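Local structure of BH0493 protein (Bacillus halodurans C-125, 2QEE) at residues Pro34-Ile39 with Arg154-Glu159; Leu40-Asp45 with Glu127-Thr132; Asp147-Asn152 with Leu173-Asn178. The protein binds zinc and is probably a metal-dependent hydrolase of the amidohydrolase superfamily, its substrate unknown. All blocks are in the same frame, centred on the assembly; numbering follows the deposited sequence.

Interaction 1 of 3, residues Pro34-Ile39 with Arg154-Glu159; sequences PNFGEI and RISWLE
Phe36 drives the edge of its ring into the face of Trp157, while Ser156 CB covers a face of the phenyl, so a single ring meets two neighbouring helix residues in two different ways. The ring pair is T-shaped: the phenyl and the five-membered ring of the indole have centroids 5.1 Å apart and planes at 70°. Phe36 CE2 makes the approach, 3.5 Å from Trp157 NE1, and Phe36 CZ beside it lies 3.7 Å from Trp157 CZ2, on the six-membered half of the indole. Over the phenyl face lies Ser156 CB, 4.1 Å from the ring centroid and 26° off the normal, a CH-pi contact. Trp157 has CG anti to its carbonyl carbon (chi1 -73°), which sets the indole beside the backbone N, where its face can meet the phenyl edge.

A water completes the join. It donates to Phe36 O at 3.0 Å and is hydrogen-bonded to Ser156 OG at 2.7 Å, tying the end of the 3-10 turn to helix 151-158. Asn35 fastens the turn further through its side chain to Gln162 O, and Met217 of helix 200-217 packs on Trp157. Between the two segments, then, the direct touches are aromatic and apolar, and the bridging water gives the buried Ser156 OG and the carbonyl of Phe36 a shared polar partner.

Interaction 2 of 3, residues Leu40-Asp45 with Glu127-Thr132; sequences LLWDID and EEQVDT
Trp42 lays the six-membered half of its indole across the aliphatic stem of Gln129, with Gln129 CB 3.9 Å from the centroid of that ring and 16° off its normal, a CH-pi contact over the face. Gln129 CG comes closer still to the rim, 3.5 Å from Trp42 CE3. With CG anti to the backbone N (chi1 -174°) and a bend at chi2 of 65°, Gln129 offers its methylenes to the ring and carries its amide past it, where NE2 bonds to Glu362 and OE1 to Lys124. Trp42 NE1 has its own partner in Ser126 OG, just ahead of the segment 127-132, which helps hold the indole's orientation. With an alanine in place of Trp42, the stem of Gln129 would probably lose its aromatic cover and Ser126 OG its indole partner.

A second, smaller touch lies beside this one: Leu40 CD2 meets Val130 CG2 at 3.6 Å, methyl against methyl. Asp43 then N-caps helix 44-48, so the loop runs over helix 126-136 and straight into the next helix. Between the two segments themselves the adhesion is entirely apolar, and the polar ends of Trp42 and Gln129 are satisfied by neighbours outside them.

Interaction 3 of 3, residues Asp147-Asn152 with Leu173-Asn178; sequences DPFDDN and LDPLLN
Asp147 OD1 accepts the backbone N-H of Phe149, N to OD1 2.9 Å, and so closes an Asx turn. The donor comes from above the carboxylate plane, 45° out of it. A type I beta turn from Asp147 to Asp150 overlaps it, with Asp150 N bonding back to Asp147 O, and the other carboxylate oxygen, Asp147 OD2, makes a salt bridge to Arg172. The carboxylate thereby spans its own turn and the residue just before segment 173-178, and Pro175 CG rests against it, 4.1 Å from Asp147 OD2.

The two overlapping turns present the ring of Phe149 to the other segment. Phe149 CG stands anti to the carbonyl carbon (chi1 -63°), and Pro175, in the first turn of helix 174-178, lies against one face of the ring. Pro175 CB sits over that face, 3.9 Å from the centroid and 20° off the normal, in a CH-pi contact shifted toward the rim by the side of Phe149 CG and CD2. Phe209 also meets the ring, and Thr183 of helix 180-189 packs against it.

Asp150 N-caps helix 151-158, so the loop after strand 139-143 turns, buries its phenylalanine and starts that helix within a few residues. The contact packs this loop on the short helix that follows strand 171-172; the zinc ion is about 11 Å from the side chain of Asp147. At the far end of the ring, Phe149 CZ lies 3.8 Å from Leu176 CB.

Interactions 1 and 2 are centred 16 Å apart and meet at Pro34, which packs on both Leu40 and Val130; their first segments, 34-39 and 40-45, run on without a break after strand 24-26. Interactions 1 and 3 lie 15 Å apart and share helix 151-158, whose Arg154 hydrogen-bonds through NH1 to Pro148 O. Interactions 2 and 3 are 25 Å apart and do not touch. Along the chain, both segments of interaction 2 fall between those of interaction 1, whereas interactions 1 and 3 interleave. The loop after strand 24-26, the strand leading to zinc ligands His28 and His30, is thus held to helices 151-158 and 126-136, and the loop after strand 139-143 to helix 174-178, which probably steadies the surroundings of the metal.

Interaction 1 of 3, residues Pro34-Ile39 with Arg154-Glu159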
loop_
_atom_site.group_PDB
_atom_site.type_symbol
_atom_site.label_atom_id
_atom_site.label_comp_id
_atom_site.label_asym_id
_atom_site.label_seq_id
_atom_site.Cartn_x
_atom_site.Cartn_y
_atom_site.Cartn_z
ATOM N N PRO C 34 -2.774 -27.160 -28.555
ATOM C CA PRO C 34 -1.706 -27.290 -29.519
ATOM C C PRO C 34 -2.245 -27.567 -30.925
ATOM O O PRO C 34 -1.581 -27.195 -31.864
ATOM C CB PRO C 34 -0.852 -28.453 -28.971
ATOM C CG PRO C 34 -1.730 -29.181 -28.017
ATOM C CD PRO C 34 -2.678 -28.156 -27.463
ATOM N N ASN C 35 -3.434 -28.162 -31.037
ATOM C CA ASN C 35 -4.076 -28.350 -32.363
ATOM C C ASN C 35 -4.447 -27.039 -33.055
ATOM O O ASN C 35 -4.656 -27.006 -34.279
ATOM C CB ASN C 35 -5.272 -29.331 -32.319
ATOM C CG ASN C 35 -6.450 -28.796 -31.559
ATOM O OD1 ASN C 35 -6.271 -28.127 -30.548
ATOM N ND2 ASN C 35 -7.674 -29.108 -32.015
ATOM N N PHE C 36 -4.487 -25.930 -32.312
ATOM C CA PHE C 36 -4.704 -24.624 -32.961
ATOM C C PHE C 36 -3.461 -24.123 -33.684
ATOM O O PHE C 36 -3.479 -23.063 -34.303
ATOM C CB PHE C 36 -5.188 -23.574 -31.946
ATOM C CG PHE C 36 -6.650 -23.665 -31.638
ATOM C CD1 PHE C 36 -7.235 -24.869 -31.215
ATOM C CD2 PHE C 36 -7.469 -22.546 -31.800
ATOM C CE1 PHE C 36 -8.599 -24.955 -30.918
ATOM C CE2 PHE C 36 -8.847 -22.616 -31.503
ATOM C CZ PHE C 36 -9.409 -23.839 -31.057
ATOM N N GLY C 37 -2.371 -24.849 -33.548
ATOM C CA GLY C 37 -1.113 -24.524 -34.272
ATOM C C GLY C 37 -0.192 -23.433 -33.738
ATOM O O GLY C 37 0.007 -23.315 -32.530
ATOM N N GLU C 38 0.393 -22.659 -34.657
ATOM C CA GLU C 38 1.451 -21.682 -34.371
ATOM C C GLU C 38 1.112 -20.588 -33.348
ATOM O O GLU C 38 2.044 -19.983 -32.798
ATOM C CB GLU C 38 1.939 -20.993 -35.665
ATOM C CG GLU C 38 2.637 -21.918 -36.686
ATOM C CD GLU C 38 3.967 -22.511 -36.210
ATOM O OE1 GLU C 38 4.768 -22.944 -37.074
ATOM O OE2 GLU C 38 4.226 -22.549 -34.983
ATOM N N ILE C 39 -0.163 -20.311 -33.144
ATOM C CA ILE C 39 -0.556 -19.297 -32.144
ATOM C C ILE C 39 -0.228 -19.748 -30.712
ATOM O O ILE C 39 -0.155 -18.903 -29.820
ATOM C CB ILE C 39 -2.059 -18.874 -32.148
ATOM C CG1 ILE C 39 -2.990 -20.069 -32.216
ATOM C CG2 ILE C 39 -2.340 -17.905 -33.275
ATOM C CD1 ILE C 39 -4.448 -19.640 -31.973
ATOM N N ARG C 154 -9.804 -17.101 -35.410
ATOM C CA ARG C 154 -11.166 -17.318 -35.886
ATOM C C ARG C 154 -11.229 -18.545 -36.845
ATOM O O ARG C 154 -12.159 -19.353 -36.768
ATOM C CB ARG C 154 -11.736 -16.031 -36.533
ATOM C CG ARG C 154 -13.270 -16.088 -36.712
ATOM C CD ARG C 154 -13.927 -14.751 -37.144
ATOM N NE ARG C 154 -13.391 -14.289 -38.407
ATOM C CZ ARG C 154 -12.346 -13.478 -38.503
ATOM N NH1 ARG C 154 -11.741 -13.055 -37.397
ATOM N NH2 ARG C 154 -11.911 -13.077 -39.697
ATOM N N ILE C 155 -10.189 -18.713 -37.647
ATOM C CA ILE C 155 -10.108 -19.792 -38.672
ATOM C C ILE C 155 -10.316 -21.205 -38.106
ATOM O O ILE C 155 -11.193 -21.972 -38.585
ATOM C CB ILE C 155 -8.773 -19.717 -39.457
ATOM C CG1 ILE C 155 -8.758 -18.438 -40.320
ATOM C CG2 ILE C 155 -8.643 -20.914 -40.381
ATOM C CD1 ILE C 155 -7.530 -18.254 -41.253
ATOM N N SER C 156 -9.522 -21.536 -37.088
ATOM C CA SER C 156 -9.607 -22.843 -36.451
ATOM C C SER C 156 -11.036 -23.103 -35.960
ATOM O O SER C 156 -11.575 -24.203 -36.130
ATOM C CB SER C 156 -8.590 -22.950 -35.307
ATOM O OG SER C 156 -7.263 -22.755 -35.776
ATOM N N TRP C 157 -11.656 -22.087 -35.352
ATOM C CA TRP C 157 -13.001 -22.214 -34.855
ATOM C C TRP C 157 -13.950 -22.497 -36.005
ATOM O O TRP C 157 -14.778 -23.392 -35.929
ATOM C CB TRP C 157 -13.446 -20.946 -34.145
ATOM C CG TRP C 157 -12.726 -20.817 -32.782
ATOM C CD1 TRP C 157 -11.753 -19.912 -32.439
ATOM C CD2 TRP C 157 -12.927 -21.654 -31.628
ATOM N NE1 TRP C 157 -11.341 -20.122 -31.119
ATOM C CE2 TRP C 157 -12.054 -21.180 -30.602
ATOM C CE3 TRP C 157 -13.771 -22.738 -31.349
ATOM C CZ2 TRP C 157 -11.982 -21.802 -29.331
ATOM C CZ3 TRP C 157 -13.709 -23.345 -30.083
ATOM C CH2 TRP C 157 -12.815 -22.853 -29.086
ATOM N N LEU C 158 -13.823 -21.678 -37.033
ATOM C CA LEU C 158 -14.691 -21.825 -38.212
ATOM C C LEU C 158 -14.430 -23.133 -38.945
ATOM O O LEU C 158 -15.351 -23.665 -39.564
ATOM C CB LEU C 158 -14.602 -20.589 -39.114
ATOM C CG LEU C 158 -15.266 -19.304 -38.540
ATOM C CD1 LEU C 158 -15.095 -18.105 -39.462
ATOM C CD2 LEU C 158 -16.759 -19.429 -38.101
ATOM N N GLU C 159 -13.205 -23.646 -38.877
ATOM C CA GLU C 159 -12.866 -24.970 -39.433
ATOM C C GLU C 159 -13.369 -26.117 -38.585
ATOM O O GLU C 159 -13.177 -27.280 -38.962
ATOM C CB GLU C 159 -11.366 -25.142 -39.645
ATOM C CG GLU C 159 -10.793 -24.308 -40.744
ATOM C CD GLU C 159 -9.300 -24.473 -40.875
ATOM O OE1 GLU C 159 -8.754 -24.089 -41.938
ATOM O OE2 GLU C 159 -8.655 -24.979 -39.922
HETATM O O HOH W 1 -5.553 -20.970 -34.725
#

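Interaction 2 of 3, residues Leu40-Asp45 with Glu127-Thr132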
loop_
_atom_site.group_PDB
_atom_site.type_symbol
_atom_site.label_atom_id
_atom_site.label_comp_id
_atom_site.label_asym_id
_atom_site.label_seq_id
_atom_site.Cartn_x
_atom_site.Cartn_y
_atom_site.Cartn_z
ATOM N N LEU C 40 -0.064 -21.049 -30.492
ATOM C CA LEU C 40 0.564 -21.532 -29.238
ATOM C C LEU C 40 2.054 -21.247 -29.273
ATOM O O LEU C 40 2.831 -21.921 -30.008
ATOM C CB LEU C 40 0.295 -23.043 -29.015
ATOM C CG LEU C 40 0.983 -23.629 -27.767
ATOM C CD1 LEU C 40 0.345 -23.075 -26.482
ATOM C CD2 LEU C 40 0.846 -25.159 -27.722
ATOM N N LEU C 41 2.480 -20.262 -28.449
ATOM C CA LEU C 41 3.888 -19.860 -28.391
ATOM C C LEU C 41 4.624 -20.699 -27.376
ATOM O O LEU C 41 4.118 -20.902 -26.262
ATOM C CB LEU C 41 4.032 -18.371 -27.991
ATOM C CG LEU C 41 3.287 -17.401 -28.935
ATOM C CD1 LEU C 41 3.511 -15.969 -28.475
ATOM C CD2 LEU C 41 3.772 -17.561 -30.436
ATOM N N TRP C 42 5.803 -21.185 -27.747
ATOM C CA TRP C 42 6.676 -21.941 -26.844
ATOM C C TRP C 42 8.109 -21.946 -27.266
ATOM O O TRP C 42 8.408 -21.729 -28.440
ATOM C CB TRP C 42 6.230 -23.377 -26.635
ATOM C CG TRP C 42 6.160 -24.314 -27.856
ATOM C CD1 TRP C 42 5.164 -24.377 -28.786
ATOM C CD2 TRP C 42 7.073 -25.378 -28.166
ATOM N NE1 TRP C 42 5.425 -25.411 -29.709
ATOM C CE2 TRP C 42 6.598 -26.022 -29.352
ATOM C CE3 TRP C 42 8.261 -25.836 -27.581
ATOM C CZ2 TRP C 42 7.256 -27.126 -29.922
ATOM C CZ3 TRP C 42 8.958 -26.917 -28.183
ATOM C CH2 TRP C 42 8.436 -27.548 -29.345
ATOM N N ASP C 43 8.966 -22.226 -26.281
ATOM C CA ASP C 43 10.432 -22.332 -26.336
ATOM C C ASP C 43 11.185 -21.193 -25.720
ATOM O O ASP C 43 10.592 -20.147 -25.428
ATOM C CB ASP C 43 11.009 -22.725 -27.725
ATOM C CG ASP C 43 11.146 -21.557 -28.696
ATOM O OD1 ASP C 43 11.168 -20.351 -28.330
ATOM O OD2 ASP C 43 11.241 -21.874 -29.909
ATOM N N ILE C 44 12.486 -21.380 -25.550
ATOM C CA ILE C 44 13.333 -20.373 -24.831
ATOM C C ILE C 44 13.398 -19.007 -25.531
ATOM O O ILE C 44 13.500 -17.957 -24.864
ATOM C CB ILE C 44 14.725 -20.935 -24.529
ATOM C CG1 ILE C 44 15.597 -20.005 -23.677
ATOM C CG2 ILE C 44 15.465 -21.278 -25.885
ATOM C CD1 ILE C 44 15.005 -19.589 -22.299
ATOM N N ASP C 45 13.435 -18.988 -26.866
ATOM C CA ASP C 45 13.390 -17.721 -27.579
ATOM C C ASP C 45 12.095 -16.961 -27.350
ATOM O O ASP C 45 12.123 -15.731 -27.221
ATOM C CB ASP C 45 13.588 -17.968 -29.083
ATOM C CG ASP C 45 15.030 -18.322 -29.430
ATOM O OD1 ASP C 45 15.945 -18.145 -28.609
ATOM O OD2 ASP C 45 15.262 -18.764 -30.565
ATOM N N GLU C 127 2.706 -30.789 -29.212
ATOM C CA GLU C 127 1.898 -31.716 -28.420
ATOM C C GLU C 127 2.764 -32.325 -27.306
ATOM O O GLU C 127 2.327 -32.423 -26.135
ATOM C CB GLU C 127 1.289 -32.806 -29.312
ATOM C CG GLU C 127 0.103 -32.330 -30.157
ATOM C CD GLU C 127 0.513 -31.534 -31.379
ATOM O OE1 GLU C 127 1.725 -31.480 -31.716
ATOM O OE2 GLU C 127 -0.397 -30.943 -32.020
ATOM N N GLU C 128 3.989 -32.695 -27.645
ATOM C CA GLU C 128 4.929 -33.252 -26.641
ATOM C C GLU C 128 5.269 -32.208 -25.572
ATOM O O GLU C 128 5.331 -32.548 -24.382
ATOM C CB GLU C 128 6.221 -33.702 -27.297
ATOM C CG GLU C 128 6.027 -34.951 -28.139
ATOM C CD GLU C 128 7.254 -35.343 -28.934
ATOM O OE1 GLU C 128 8.099 -34.483 -29.294
ATOM O OE2 GLU C 128 7.359 -36.561 -29.214
ATOM N N GLN C 129 5.507 -30.969 -26.005
ATOM C CA GLN C 129 5.911 -29.914 -25.052
ATOM C C GLN C 129 4.766 -29.589 -24.124
ATOM O O GLN C 129 4.982 -29.335 -22.917
ATOM C CB GLN C 129 6.475 -28.653 -25.742
ATOM C CG GLN C 129 7.046 -27.583 -24.756
ATOM C CD GLN C 129 8.296 -28.048 -23.969
ATOM O OE1 GLN C 129 8.588 -29.254 -23.871
ATOM N NE2 GLN C 129 9.033 -27.077 -23.382
ATOM N N VAL C 130 3.568 -29.514 -24.663
ATOM C CA VAL C 130 2.368 -29.340 -23.807
ATOM C C VAL C 130 2.323 -30.464 -22.755
ATOM O O VAL C 130 2.139 -30.203 -21.564
ATOM C CB VAL C 130 1.048 -29.233 -24.648
ATOM C CG1 VAL C 130 -0.154 -29.308 -23.773
ATOM C CG2 VAL C 130 1.028 -27.921 -25.420
ATOM N N ASP C 131 2.470 -31.716 -23.177
ATOM C CA ASP C 131 2.483 -32.819 -22.205
ATOM C C ASP C 131 3.528 -32.615 -21.111
ATOM O O ASP C 131 3.225 -32.753 -19.939
ATOM C CB ASP C 131 2.709 -34.154 -22.927
ATOM C CG ASP C 131 1.478 -34.630 -23.651
ATOM O OD1 ASP C 131 0.384 -34.061 -23.469
ATOM O OD2 ASP C 131 1.598 -35.628 -24.406
ATOM N N THR C 132 4.762 -32.336 -21.508
ATOM C CA THR C 132 5.838 -32.101 -20.569
ATOM C C THR C 132 5.494 -30.952 -19.610
ATOM O O THR C 132 5.600 -31.102 -18.383
ATOM C CB THR C 132 7.137 -31.768 -21.298
ATOM O OG1 THR C 132 7.477 -32.870 -22.175
ATOM C CG2 THR C 132 8.255 -31.584 -20.293
#

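Interaction 3 of 3, residues Asp147-Asn152 with Leu173-Asn178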
loop_
_atom_site.group_PDB
_atom_site.type_symbol
_atom_site.label_atom_id
_atom_site.label_comp_id
_atom_site.label_asym_id
_atom_site.label_seq_id
_atom_site.Cartn_x
_atom_site.Cartn_y
_atom_site.Cartn_z
ATOM N N ASP C 147 -10.336 -14.920 -29.072
ATOM C CA ASP C 147 -10.720 -13.643 -29.655
ATOM C C ASP C 147 -11.249 -13.844 -31.083
ATOM O O ASP C 147 -10.454 -14.065 -31.999
ATOM C CB ASP C 147 -9.525 -12.712 -29.704
ATOM C CG ASP C 147 -9.909 -11.313 -30.154
ATOM O OD1 ASP C 147 -11.054 -11.105 -30.591
ATOM O OD2 ASP C 147 -9.075 -10.406 -30.010
ATOM N N PRO C 148 -12.568 -13.784 -31.238
ATOM C CA PRO C 148 -13.174 -14.062 -32.545
ATOM C C PRO C 148 -12.850 -12.961 -33.552
ATOM O O PRO C 148 -13.144 -13.115 -34.752
ATOM C CB PRO C 148 -14.643 -14.100 -32.252
ATOM C CG PRO C 148 -14.835 -13.378 -31.018
ATOM C CD PRO C 148 -13.579 -13.496 -30.226
ATOM N N PHE C 149 -12.271 -11.861 -33.079
ATOM C CA PHE C 149 -11.892 -10.777 -33.966
ATOM C C PHE C 149 -10.509 -11.012 -34.519
ATOM O O PHE C 149 -10.091 -10.372 -35.491
ATOM C CB PHE C 149 -11.999 -9.435 -33.259
ATOM C CG PHE C 149 -13.385 -9.124 -32.842
ATOM C CD1 PHE C 149 -14.250 -8.479 -33.703
ATOM C CD2 PHE C 149 -13.844 -9.497 -31.590
ATOM C CE1 PHE C 149 -15.547 -8.207 -33.318
ATOM C CE2 PHE C 149 -15.158 -9.236 -31.199
ATOM C CZ PHE C 149 -16.002 -8.596 -32.082
ATOM N N ASP C 150 -9.771 -11.944 -33.931
ATOM C CA ASP C 150 -8.472 -12.270 -34.498
ATOM C C ASP C 150 -8.595 -13.298 -35.647
ATOM O O ASP C 150 -8.955 -14.471 -35.440
ATOM C CB ASP C 150 -7.451 -12.739 -33.456
ATOM C CG ASP C 150 -6.049 -12.891 -34.063
ATOM O OD1 ASP C 150 -5.244 -11.935 -33.999
ATOM O OD2 ASP C 150 -5.749 -13.931 -34.666
ATOM N N ASP C 151 -8.242 -12.854 -36.851
ATOM C CA ASP C 151 -8.327 -13.709 -38.068
ATOM C C ASP C 151 -7.640 -15.063 -37.937
ATOM O O ASP C 151 -8.197 -16.094 -38.332
ATOM C CB ASP C 151 -7.773 -12.956 -39.289
ATOM C CG ASP C 151 -8.574 -11.713 -39.644
ATOM O OD1 ASP C 151 -9.711 -11.511 -39.151
ATOM O OD2 ASP C 151 -8.042 -10.904 -40.437
ATOM N N ASN C 152 -6.430 -15.064 -37.396
ATOM C CA ASN C 152 -5.690 -16.291 -37.205
ATOM C C ASN C 152 -6.215 -17.237 -36.103
ATOM O O ASN C 152 -5.844 -18.413 -36.054
ATOM C CB ASN C 152 -4.218 -16.002 -36.997
ATOM C CG ASN C 152 -3.408 -17.271 -36.816
ATOM O OD1 ASN C 152 -3.000 -17.589 -35.704
ATOM N ND2 ASN C 152 -3.225 -18.039 -37.895
ATOM N N LEU C 173 -13.796 -10.125 -25.495
ATOM C CA LEU C 173 -14.682 -9.168 -26.197
ATOM C C LEU C 173 -14.177 -7.723 -26.331
ATOM O O LEU C 173 -14.968 -6.865 -26.735
ATOM C CB LEU C 173 -16.064 -9.194 -25.571
ATOM C CG LEU C 173 -16.869 -10.514 -25.700
ATOM C CD1 LEU C 173 -18.131 -10.439 -24.897
ATOM C CD2 LEU C 173 -17.099 -10.846 -27.191
ATOM N N ASP C 174 -12.887 -7.466 -26.085
ATOM C CA ASP C 174 -12.333 -6.101 -26.103
ATOM C C ASP C 174 -12.740 -5.318 -27.399
ATOM O O ASP C 174 -13.238 -4.202 -27.296
ATOM C CB ASP C 174 -10.812 -6.119 -25.912
ATOM C CG ASP C 174 -10.434 -6.632 -24.514
ATOM O OD1 ASP C 174 -11.123 -7.507 -24.023
ATOM O OD2 ASP C 174 -9.488 -6.140 -23.914
ATOM N N PRO C 175 -12.540 -5.922 -28.584
ATOM C CA PRO C 175 -12.794 -5.151 -29.822
ATOM C C PRO C 175 -14.237 -4.737 -29.931
ATOM O O PRO C 175 -14.530 -3.609 -30.406
ATOM C CB PRO C 175 -12.413 -6.140 -30.929
ATOM C CG PRO C 175 -11.329 -7.045 -30.260
ATOM C CD PRO C 175 -11.999 -7.265 -28.890
ATOM N N LEU C 176 -15.144 -5.606 -29.505
ATOM C CA LEU C 176 -16.557 -5.273 -29.462
ATOM C C LEU C 176 -16.946 -4.210 -28.443
ATOM O O LEU C 176 -17.662 -3.275 -28.758
ATOM C CB LEU C 176 -17.413 -6.519 -29.278
ATOM C CG LEU C 176 -18.914 -6.300 -29.110
ATOM C CD1 LEU C 176 -19.482 -5.957 -30.528
ATOM C CD2 LEU C 176 -19.634 -7.563 -28.576
ATOM N N LEU C 177 -16.505 -4.372 -27.204
ATOM C CA LEU C 177 -16.910 -3.407 -26.195
ATOM C C LEU C 177 -16.152 -2.084 -26.268
ATOM O O LEU C 177 -16.749 -1.058 -25.993
ATOM C CB LEU C 177 -16.741 -4.009 -24.772
ATOM C CG LEU C 177 -17.851 -4.936 -24.275
ATOM C CD1 LEU C 177 -18.259 -5.887 -25.320
ATOM C CD2 LEU C 177 -17.371 -5.726 -23.060
ATOM N N ASN C 178 -14.851 -2.145 -26.577
ATOM C CA ASN C 178 -13.938 -0.998 -26.463
ATOM C C ASN C 178 -13.727 -0.285 -27.790
ATOM O O ASN C 178 -13.294 0.867 -27.793
ATOM C CB ASN C 178 -12.565 -1.433 -25.959
ATOM C CG ASN C 178 -12.624 -1.945 -24.522
ATOM O OD1 ASN C 178 -13.626 -1.721 -23.836
ATOM N ND2 ASN C 178 -11.594 -2.703 -24.113
#